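Local coordinates for protein putative glyoxalase (Bacillus halodurans C-125, PDB 3CT8) that binds zinc and probably acts as a glyoxalase-type metalloenzyme of the vicinal oxygen chelate superfamily, although its substrate is not established, at residues E33-W38 with R55-K60. Sequence-based numbering, arbitrary orientation.
Sequences ESIAFW and RGKSYK
Helix-on-sheet packing within one βαβββ module of the glyoxalase (vicinal oxygen chelate) fold brings I35 and W38, on helix 31-44, against K57 and Y59 of strand 56-61. Strand 21-28 leads into the helix, and the sheet it joins has 56-61 as an inner strand between 64-70 and 48-53. The two short segments run nearly parallel, at 15° with their axes 9.7 Å apart, which leaves room for one layer of side chains. I35 and W38, three positions apart in the helix, line up with K57 and Y59, alternate residues that both direct their side chains at the helix.

I35 uses two branches. Its CD1 reaches out to CB of K57 at 3.7 Å, landing on the root of the lysine, while CG2 lies 4.1 Å from CD of K57 farther along. K57 has CG anti to its backbone N (chi1 -171°) and runs straight from there to NZ; the methylenes pass obliquely across the I35 side chain and carry NZ on to salt bridges with D39, one turn after I35 in the helix, and D49 on the neighbouring strand. The same CG2 of I35 lies 3.7 Å from OH of Y59, these two side chains also meeting at a slant. That OH is hydrogen-bonded to D39 as well, making the aspartate the shared polar partner of lysine and tyrosine at the polar end of an otherwise apolar contact. By contrast, the 3.7 Å between OH of Y59 and O of I35 is merely close packing.

W38 offers its CB rather than its ring: the indole swings off to stack with F68 on strand 64-70, and its NE1 is hydrogen-bonded to D135. What remains facing the tyrosine is that methylene, approaching the phenol ring obliquely, with CB of W38 4.1 Å from CZ of Y59.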
loop_
_atom_site.group_PDB
_atom_site.type_symbol
_atom_site.label_atom_id
_atom_site.label_comp_id
_atom_site.label_asym_id
_atom_site.label_seq_id
_atom_site.Cartn_x
_atom_site.Cartn_y
_atom_site.Cartn_z
ATOM N N GLU A 33 2.454 19.456 2.886
ATOM C CA GLU A 33 1.006 19.344 2.973
ATOM C C GLU A 33 0.631 17.943 3.321
ATOM O O GLU A 33 -0.224 17.721 4.165
ATOM C CB GLU A 33 0.332 19.741 1.664
ATOM C CG GLU A 33 0.496 21.220 1.303
ATOM N N SER A 34 1.315 16.999 2.675
ATOM C CA SER A 34 1.064 15.571 2.885
ATOM C C SER A 34 1.420 15.155 4.285
ATOM O O SER A 34 0.695 14.421 4.926
ATOM C CB SER A 34 1.837 14.704 1.884
ATOM O OG SER A 34 1.249 14.730 0.602
ATOM N N ILE A 35 2.525 15.684 4.775
ATOM C CA ILE A 35 3.007 15.350 6.130
ATOM C C ILE A 35 2.098 15.891 7.206
ATOM O O ILE A 35 2.006 15.350 8.308
ATOM C CB ILE A 35 4.468 15.787 6.363
ATOM C CG1 ILE A 35 5.386 14.824 5.605
ATOM C CG2 ILE A 35 4.818 15.696 7.808
ATOM C CD1 ILE A 35 6.858 15.122 5.787
ATOM N N ALA A 36 1.389 16.944 6.842
ATOM C CA ALA A 36 0.455 17.598 7.740
ATOM C C ALA A 36 -0.731 16.679 7.952
ATOM O O ALA A 36 -1.226 16.495 9.063
ATOM C CB ALA A 36 -0.021 18.948 7.127
ATOM N N PHE A 37 -1.164 16.081 6.856
ATOM C CA PHE A 37 -2.320 15.192 6.872
ATOM C C PHE A 37 -2.015 13.872 7.575
ATOM O O PHE A 37 -2.721 13.470 8.513
ATOM C CB PHE A 37 -2.856 14.958 5.443
ATOM C CG PHE A 37 -3.944 13.919 5.366
ATOM C CD1 PHE A 37 -5.267 14.268 5.547
ATOM C CD2 PHE A 37 -3.626 12.579 5.108
ATOM C CE1 PHE A 37 -6.257 13.316 5.480
ATOM C CE2 PHE A 37 -4.612 11.608 5.046
ATOM C CZ PHE A 37 -5.939 11.980 5.239
ATOM N N TRP A 38 -0.912 13.254 7.149
ATOM C CA TRP A 38 -0.492 11.952 7.678
ATOM C C TRP A 38 -0.049 12.013 9.113
ATOM O O TRP A 38 -0.273 11.103 9.863
ATOM C CB TRP A 38 0.544 11.298 6.763
ATOM C CG TRP A 38 -0.086 10.947 5.454
ATOM C CD1 TRP A 38 0.010 11.632 4.267
ATOM C CD2 TRP A 38 -1.027 9.890 5.236
ATOM N NE1 TRP A 38 -0.749 11.001 3.300
ATOM C CE2 TRP A 38 -1.391 9.926 3.871
ATOM C CE3 TRP A 38 -1.531 8.863 6.044
ATOM C CZ2 TRP A 38 -2.289 8.988 3.306
ATOM C CZ3 TRP A 38 -2.416 7.930 5.488
ATOM C CH2 TRP A 38 -2.811 8.010 4.140
ATOM N N ARG A 55 13.521 15.144 2.173
ATOM C CA ARG A 55 12.665 14.676 1.088
ATOM C C ARG A 55 11.627 13.641 1.508
ATOM O O ARG A 55 10.980 13.028 0.667
ATOM C CB ARG A 55 13.553 14.069 -0.010
ATOM C CG ARG A 55 14.282 15.064 -0.998
ATOM C CD ARG A 55 13.338 15.419 -2.178
ATOM N NE ARG A 55 13.960 16.254 -3.192
ATOM C CZ ARG A 55 13.378 16.628 -4.328
ATOM N NH1 ARG A 55 12.162 16.216 -4.621
ATOM N NH2 ARG A 55 14.026 17.404 -5.192
ATOM N N GLY A 56 11.471 13.422 2.797
ATOM C CA GLY A 56 10.479 12.475 3.236
ATOM C C GLY A 56 10.294 12.244 4.700
ATOM O O GLY A 56 10.831 12.935 5.561
ATOM N N LYS A 57 9.449 11.261 4.954
ATOM C CA LYS A 57 9.122 10.857 6.321
ATOM C C LYS A 57 8.484 9.492 6.379
ATOM O O LYS A 57 7.685 9.112 5.521
ATOM C CB LYS A 57 8.223 11.874 7.009
ATOM C CG LYS A 57 8.045 11.599 8.493
ATOM C CD LYS A 57 7.222 12.683 9.189
ATOM C CE LYS A 57 7.194 12.449 10.692
ATOM N NZ LYS A 57 6.343 13.487 11.310
ATOM N N SER A 58 8.896 8.752 7.387
ATOM C CA SER A 58 8.376 7.417 7.646
ATOM C C SER A 58 7.764 7.376 9.056
ATOM O O SER A 58 8.188 8.120 9.979
ATOM C CB SER A 58 9.468 6.369 7.447
ATOM O OG SER A 58 10.573 6.557 8.339
ATOM N N TYR A 59 6.747 6.504 9.164
ATOM C CA TYR A 59 5.961 6.264 10.383
ATOM C C TYR A 59 5.857 4.784 10.718
ATOM O O TYR A 59 5.782 3.941 9.850
ATOM C CB TYR A 59 4.527 6.822 10.248
ATOM C CG TYR A 59 4.387 8.286 9.819
ATOM C CD1 TYR A 59 4.480 8.634 8.476
ATOM C CD2 TYR A 59 4.080 9.293 10.739
ATOM C CE1 TYR A 59 4.298 9.921 8.051
ATOM C CE2 TYR A 59 3.892 10.588 10.333
ATOM C CZ TYR A 59 3.993 10.902 8.974
ATOM O OH TYR A 59 3.817 12.184 8.517
ATOM N N LYS A 60 5.830 4.487 12.003
ATOM C CA LYS A 60 5.781 3.086 12.479
ATOM C C LYS A 60 4.594 2.732 13.330
ATOM O O LYS A 60 4.111 3.520 14.130
ATOM C CB LYS A 60 7.051 2.733 13.251
ATOM C CG LYS A 60 7.164 1.229 13.591
ATOM C CD LYS A 60 8.493 0.912 14.328
#